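Local coordinates for uncharacterized protein (Legionella pneumophila subsp. pneumophila str. Philadelphia 1, PDB 4RD8) that is of unknown function but belongs to the DUF5636 family and folds as a compact, strand-free assembly of helices in a single chain, at residues 128-133 / 196-201; 136-141 / 147-152. The protein carries 3 engineered substitutions. All blocks are in the same frame, centred on the assembly; numbering follows the deposited sequence.

How the interactions relate
Both contacts use helix 130-144, read from its N terminus onward. Interaction 1 starts at 128-133 and closes a loop of 62 residues, 24 of them helical, when helix 195-204 returns through 196-201. Interaction 2 lies wholly within that loop: 136-141 pairs with 147-152 after only five intervening residues, so the two closures nest and do not cross. The larger one brings a late helix to the first turn of helix 130-144, while the smaller one folds the following loop back on its later turns. Their centres are about 19 Å apart, yet they meet where Leu-198 CD2 packs on Leu-137 CD1 at 4.1 Å.

Interaction 1. Residues 128-133 / 196-201; sequences ELTHAI and EWLSDH
Thr-130 and Ile-133, one turn apart at the start of helix 130-144, face Leu-198 and Ser-199 of helix 195-204, with no direct hydrogen bond between the two segments. Thr-130 CA and Ser-199 CA are the nearest pair of CA atoms, 6.4 Å apart. Glu-128 comes first in the chain and is turned elsewhere, its OE1 in a salt bridge with Arg-76. Leu-129 holds the N-cap position, and its O accepts a hydrogen bond from Ile-133 N (2.9 Å) as the first turn closes. Asp-118 takes the next two backbone N-H groups, those of Thr-130 and His-131, one on each carboxylate oxygen, consistent with holding the first turn in place.

Thr-130 then does most of the touching. Its OG1 lies beside the backbone N (chi1 -56°), which leaves CG2 anti to that N and alongside Leu-198, meeting CD2 of that leucine at 3.9 Å; the two side chains run antiparallel alongside one another. The other branch, OG1, sits 3.8 Å from Ser-199 CB, a plain van der Waals approach. A water donates to Glu-196 OE2 at 3.2 Å and lies 3.4 Å from Thr-130 OG1, a weak link, so this bridge between the segments is tentative. Ile-133 ends the contact more distantly, its CG2 branch reaching Leu-198 CD2 at 4.4 Å. All four touching residues are buried, but the two segments cover a modest 159 Å² together.

Trp-197 and His-201 meet helix 41-61, where His-201 NE2 is hydrogen-bonded to Asn-45. Helix 130-144 thus meets helix 195-204 at Thr-130 and Ile-133, while Leu-129, Ala-132 and Ile-133 touch helix 69-85.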
loop_
_atom_site.group_PDB
_atom_site.type_symbol
_atom_site.label_atom_id
_atom_site.label_comp_id
_atom_site.label_asym_id
_atom_site.label_seq_id
_atom_site.Cartn_x
_atom_site.Cartn_y
_atom_site.Cartn_z
ATOM N N GLU A 128 -3.832 3.176 -10.168
ATOM C CA GLU A 128 -2.689 4.080 -10.304
ATOM C C GLU A 128 -1.916 4.209 -8.988
ATOM O O GLU A 128 -0.682 4.255 -8.964
ATOM C CB GLU A 128 -3.206 5.453 -10.748
ATOM C CG GLU A 128 -2.152 6.475 -11.130
ATOM C CD GLU A 128 -2.766 7.837 -11.428
ATOM O OE1 GLU A 128 -3.569 8.323 -10.599
ATOM O OE2 GLU A 128 -2.459 8.420 -12.489
ATOM N N LEU A 129 -2.661 4.267 -7.891
ATOM C CA LEU A 129 -2.077 4.439 -6.567
ATOM C C LEU A 129 -2.451 3.283 -5.662
ATOM O O LEU A 129 -2.588 3.468 -4.453
ATOM C CB LEU A 129 -2.584 5.735 -5.924
ATOM C CG LEU A 129 -2.359 7.035 -6.696
ATOM C CD1 LEU A 129 -2.996 8.199 -5.955
ATOM C CD2 LEU A 129 -0.885 7.285 -6.902
ATOM N N THR A 130 -2.640 2.098 -6.232
ATOM C CA THR A 130 -3.135 0.986 -5.422
ATOM C C THR A 130 -2.117 0.547 -4.368
ATOM O O THR A 130 -2.493 0.239 -3.246
ATOM C CB THR A 130 -3.593 -0.215 -6.277
ATOM O OG1 THR A 130 -4.582 0.222 -7.215
ATOM C CG2 THR A 130 -4.212 -1.292 -5.392
ATOM N N HIS A 131 -0.834 0.515 -4.710
ATOM C CA HIS A 131 0.172 0.153 -3.711
ATOM C C HIS A 131 0.215 1.195 -2.596
ATOM O O HIS A 131 0.346 0.851 -1.419
ATOM C CB HIS A 131 1.560 -0.011 -4.344
ATOM C CG HIS A 131 1.697 -1.223 -5.206
ATOM N ND1 HIS A 131 1.187 -2.460 -4.852
ATOM C CD2 HIS A 131 2.309 -1.399 -6.404
ATOM C CE1 HIS A 131 1.476 -3.338 -5.800
ATOM N NE2 HIS A 131 2.148 -2.720 -6.750
ATOM N N ALA A 132 0.093 2.471 -2.959
ATOM C CA ALA A 132 0.023 3.526 -1.953
ATOM C C ALA A 132 -1.159 3.293 -1.026
ATOM O O ALA A 132 -1.046 3.460 0.191
ATOM C CB ALA A 132 -0.082 4.900 -2.620
ATOM N N ILE A 133 -2.291 2.901 -1.605
ATOM C CA ILE A 133 -3.483 2.601 -0.813
ATOM C C ILE A 133 -3.297 1.378 0.100
ATOM O O ILE A 133 -3.725 1.408 1.257
ATOM C CB ILE A 133 -4.745 2.466 -1.697
ATOM C CG1 ILE A 133 -5.091 3.827 -2.306
ATOM C CG2 ILE A 133 -5.920 1.965 -0.880
ATOM C CD1 ILE A 133 -6.204 3.783 -3.337
ATOM N N GLU A 196 -4.680 -5.731 -8.286
ATOM C CA GLU A 196 -5.766 -5.794 -9.256
ATOM C C GLU A 196 -7.067 -6.089 -8.531
ATOM O O GLU A 196 -8.117 -5.523 -8.848
ATOM C CB GLU A 196 -5.520 -6.875 -10.314
ATOM C CG GLU A 196 -4.174 -6.782 -11.009
ATOM C CD GLU A 196 -3.853 -5.379 -11.477
ATOM O OE1 GLU A 196 -4.431 -4.948 -12.492
ATOM O OE2 GLU A 196 -3.028 -4.703 -10.826
ATOM N N TRP A 197 -7.003 -6.991 -7.566
ATOM C CA TRP A 197 -8.209 -7.348 -6.833
ATOM C C TRP A 197 -8.669 -6.173 -5.978
ATOM O O TRP A 197 -9.859 -5.868 -5.936
ATOM C CB TRP A 197 -7.994 -8.600 -5.975
ATOM C CG TRP A 197 -9.265 -9.064 -5.305
ATOM C CD1 TRP A 197 -10.144 -10.004 -5.765
ATOM C CD2 TRP A 197 -9.804 -8.583 -4.062
ATOM N NE1 TRP A 197 -11.193 -10.141 -4.880
ATOM C CE2 TRP A 197 -11.001 -9.285 -3.828
ATOM C CE3 TRP A 197 -9.380 -7.632 -3.127
ATOM C CZ2 TRP A 197 -11.787 -9.061 -2.691
ATOM C CZ3 TRP A 197 -10.157 -7.415 -1.998
ATOM C CH2 TRP A 197 -11.348 -8.127 -1.792
ATOM N N LEU A 198 -7.730 -5.506 -5.303
ATOM C CA LEU A 198 -8.102 -4.384 -4.439
ATOM C C LEU A 198 -8.678 -3.224 -5.237
ATOM O O LEU A 198 -9.660 -2.616 -4.829
ATOM C CB LEU A 198 -6.927 -3.919 -3.576
ATOM C CG LEU A 198 -7.165 -2.687 -2.695
ATOM C CD1 LEU A 198 -8.286 -2.922 -1.694
ATOM C CD2 LEU A 198 -5.879 -2.307 -1.969
ATOM N N SER A 199 -8.077 -2.934 -6.384
ATOM C CA SER A 199 -8.565 -1.859 -7.239
ATOM C C SER A 199 -9.998 -2.104 -7.702
ATOM O O SER A 199 -10.832 -1.193 -7.692
ATOM C CB SER A 199 -7.643 -1.681 -8.442
ATOM O OG SER A 199 -8.371 -1.195 -9.556
ATOM N N ASP A 200 -10.289 -3.339 -8.100
ATOM C CA ASP A 200 -11.632 -3.693 -8.567
ATOM C C ASP A 200 -12.625 -3.717 -7.405
ATOM O O ASP A 200 -13.794 -3.364 -7.555
ATOM C CB ASP A 200 -11.617 -5.057 -9.258
ATOM C CG ASP A 200 -10.816 -5.052 -10.548
ATOM O OD1 ASP A 200 -10.558 -3.956 -11.095
ATOM O OD2 ASP A 200 -10.454 -6.152 -11.020
ATOM N N HIS A 201 -12.142 -4.146 -6.245
ATOM C CA HIS A 201 -12.952 -4.164 -5.037
ATOM C C HIS A 201 -13.438 -2.752 -4.694
ATOM O O HIS A 201 -14.596 -2.557 -4.332
ATOM C CB HIS A 201 -12.145 -4.743 -3.871
ATOM C CG HIS A 201 -12.907 -4.845 -2.605
ATOM N ND1 HIS A 201 -14.005 -5.678 -2.437
ATOM C CD2 HIS A 201 -12.753 -4.219 -1.399
ATOM C CE1 HIS A 201 -14.479 -5.558 -1.220
ATOM N NE2 HIS A 201 -13.725 -4.675 -0.568
HETATM O O HOH W 1 -4.389 -1.993 -9.816
#

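Interaction 2. Residues 136-141 / 147-152; sequences CLIILK and SFLENI
Phe-148 lays its ring against Lys-141 and Ile-138 where the loop after helix 130-144 folds back on the later turns of that helix, then makes a type I' beta turn from Leu-149 to Ile-152. The tight part is centred on the ring. Lys-141 CG stands over one face in a CH-pi contact, 3.7 Å from the ring centroid and 24° off the ring normal. Chi1 of the lysine (179°, CG anti to the backbone N) puts this methylene over the ring, and the bend at chi2 (59°) turns the rest of the chain away from it. Leu-149 CD2 lies 3.6 Å above the opposite face of the Phe-148 ring, toward the rim, so aliphatic carbons bracket the ring. Ile-138 lies roughly perpendicular to the side chains of Phe-148 and Leu-149; its CG2 is 4.0 Å from Phe-148 CE2 and 4.2 Å from Leu-149 CD1. Tyr-37 also meets the phenylalanine ring, and Ile-157 of helix 157-162 packs on Leu-149.

The solvent side is built differently. Ser-147, Glu-150 and Asn-151 are exposed and make no contact with 136-141. Polar bonds hold this part instead: Lys-33 NZ forms a salt bridge with Glu-150 OE2 and a hydrogen bond with Ser-147 O, and the turn is closed by Ile-152 N to Leu-149 O at 3.1 Å. Back on the buried side, the ring edge points at the helix backbone, with Phe-148 CE2 3.5 Å from Ile-138 O, near the ring plane.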
loop_
_atom_site.group_PDB
_atom_site.type_symbol
_atom_site.label_atom_id
_atom_site.label_comp_id
_atom_site.label_asym_id
_atom_site.label_seq_id
_atom_site.Cartn_x
_atom_site.Cartn_y
_atom_site.Cartn_z
ATOM N N CYS A 136 -1.478 2.654 2.997
ATOM C CA CYS A 136 -2.366 3.434 3.857
ATOM C C CYS A 136 -3.261 2.531 4.707
ATOM O O CYS A 136 -3.521 2.844 5.853
ATOM C CB CYS A 136 -3.231 4.419 3.059
ATOM S SG CYS A 136 -2.291 5.761 2.320
ATOM N N LEU A 137 -3.744 1.423 4.142
ATOM C CA LEU A 137 -4.612 0.518 4.904
ATOM C C LEU A 137 -3.836 -0.120 6.068
ATOM O O LEU A 137 -4.337 -0.206 7.195
ATOM C CB LEU A 137 -5.215 -0.560 3.991
ATOM C CG LEU A 137 -6.135 -0.028 2.879
ATOM C CD1 LEU A 137 -6.540 -1.164 1.945
ATOM C CD2 LEU A 137 -7.385 0.648 3.465
ATOM N N ILE A 138 -2.621 -0.568 5.778
ATOM C CA ILE A 138 -1.712 -1.104 6.789
ATOM C C ILE A 138 -1.439 -0.090 7.902
ATOM O O ILE A 138 -1.523 -0.425 9.089
ATOM C CB ILE A 138 -0.394 -1.535 6.141
ATOM C CG1 ILE A 138 -0.616 -2.824 5.362
ATOM C CG2 ILE A 138 0.703 -1.757 7.185
ATOM C CD1 ILE A 138 0.396 -2.999 4.250
ATOM N N ILE A 139 -1.128 1.145 7.518
ATOM C CA ILE A 139 -0.854 2.203 8.493
ATOM C C ILE A 139 -2.085 2.539 9.327
ATOM O O ILE A 139 -1.993 2.633 10.541
ATOM C CB ILE A 139 -0.312 3.473 7.809
ATOM C CG1 ILE A 139 1.014 3.151 7.122
ATOM C CG2 ILE A 139 -0.155 4.622 8.816
ATOM C CD1 ILE A 139 1.334 4.069 5.926
ATOM N N LEU A 140 -3.236 2.728 8.680
ATOM C CA LEU A 140 -4.482 2.967 9.413
ATOM C C LEU A 140 -4.838 1.817 10.355
ATOM O O LEU A 140 -5.328 2.048 11.456
ATOM C CB LEU A 140 -5.644 3.238 8.449
ATOM C CG LEU A 140 -5.546 4.534 7.631
ATOM C CD1 LEU A 140 -6.629 4.555 6.552
ATOM C CD2 LEU A 140 -5.693 5.755 8.524
ATOM N N LYS A 141 -4.591 0.579 9.932
ATOM C CA LYS A 141 -4.856 -0.557 10.814
ATOM C C LYS A 141 -4.000 -0.448 12.078
ATOM O O LYS A 141 -4.512 -0.590 13.188
ATOM C CB LYS A 141 -4.585 -1.884 10.093
ATOM C CG LYS A 141 -4.808 -3.131 10.948
ATOM C CD LYS A 141 -6.222 -3.232 11.464
ATOM C CE LYS A 141 -6.450 -4.590 12.125
ATOM N NZ LYS A 141 -7.859 -4.765 12.553
ATOM N N SER A 147 -1.388 -3.648 18.277
ATOM C CA SER A 147 -0.953 -5.048 18.299
ATOM C C SER A 147 -0.768 -5.637 16.907
ATOM O O SER A 147 -0.056 -6.621 16.738
ATOM C CB SER A 147 -1.923 -5.907 19.119
ATOM O OG SER A 147 -3.164 -6.078 18.456
ATOM N N PHE A 148 -1.423 -5.036 15.924
ATOM C CA PHE A 148 -1.291 -5.467 14.539
ATOM C C PHE A 148 0.171 -5.512 14.111
ATOM O O PHE A 148 0.624 -6.493 13.522
ATOM C CB PHE A 148 -2.090 -4.534 13.629
ATOM C CG PHE A 148 -1.796 -4.703 12.164
ATOM C CD1 PHE A 148 -1.855 -5.954 11.568
ATOM C CD2 PHE A 148 -1.490 -3.605 11.376
ATOM C CE1 PHE A 148 -1.599 -6.107 10.224
ATOM C CE2 PHE A 148 -1.236 -3.748 10.019
ATOM C CZ PHE A 148 -1.291 -5.006 9.443
ATOM N N LEU A 149 0.915 -4.453 14.410
ATOM C CA LEU A 149 2.336 -4.430 14.061
ATOM C C LEU A 149 3.207 -4.510 15.311
ATOM O O LEU A 149 4.262 -3.874 15.388
ATOM C CB LEU A 149 2.691 -3.219 13.194
ATOM C CG LEU A 149 1.981 -3.171 11.834
ATOM C CD1 LEU A 149 2.461 -1.991 10.970
ATOM C CD2 LEU A 149 2.171 -4.508 11.089
ATOM N N GLU A 150 2.744 -5.301 16.278
ATOM C CA GLU A 150 3.532 -5.646 17.458
ATOM C C GLU A 150 3.985 -4.394 18.212
ATOM O O GLU A 150 5.055 -4.371 18.824
ATOM C CB GLU A 150 4.728 -6.520 17.068
ATOM C CG GLU A 150 4.347 -7.683 16.141
ATOM C CD GLU A 150 3.461 -8.709 16.815
ATOM O OE1 GLU A 150 3.703 -9.028 18.001
ATOM O OE2 GLU A 150 2.523 -9.208 16.158
ATOM N N ASN A 151 3.144 -3.362 18.156
ATOM C CA ASN A 151 3.364 -2.113 18.884
ATOM C C ASN A 151 4.630 -1.356 18.489
ATOM O O ASN A 151 5.206 -0.633 19.314
ATOM C CB ASN A 151 3.341 -2.348 20.397
ATOM C CG ASN A 151 2.942 -1.106 21.164
ATOM O OD1 ASN A 151 2.297 -0.211 20.615
ATOM N ND2 ASN A 151 3.333 -1.037 22.426
ATOM N N ILE A 152 5.072 -1.518 17.244
ATOM C CA ILE A 152 6.138 -0.660 16.732
ATOM C C ILE A 152 5.551 0.749 16.611
ATOM O O ILE A 152 4.337 0.900 16.439
ATOM C CB ILE A 152 6.727 -1.130 15.373
ATOM C CG1 ILE A 152 5.697 -1.037 14.246
ATOM C CG2 ILE A 152 7.276 -2.545 15.485
ATOM C CD1 ILE A 152 6.316 -1.203 12.857
#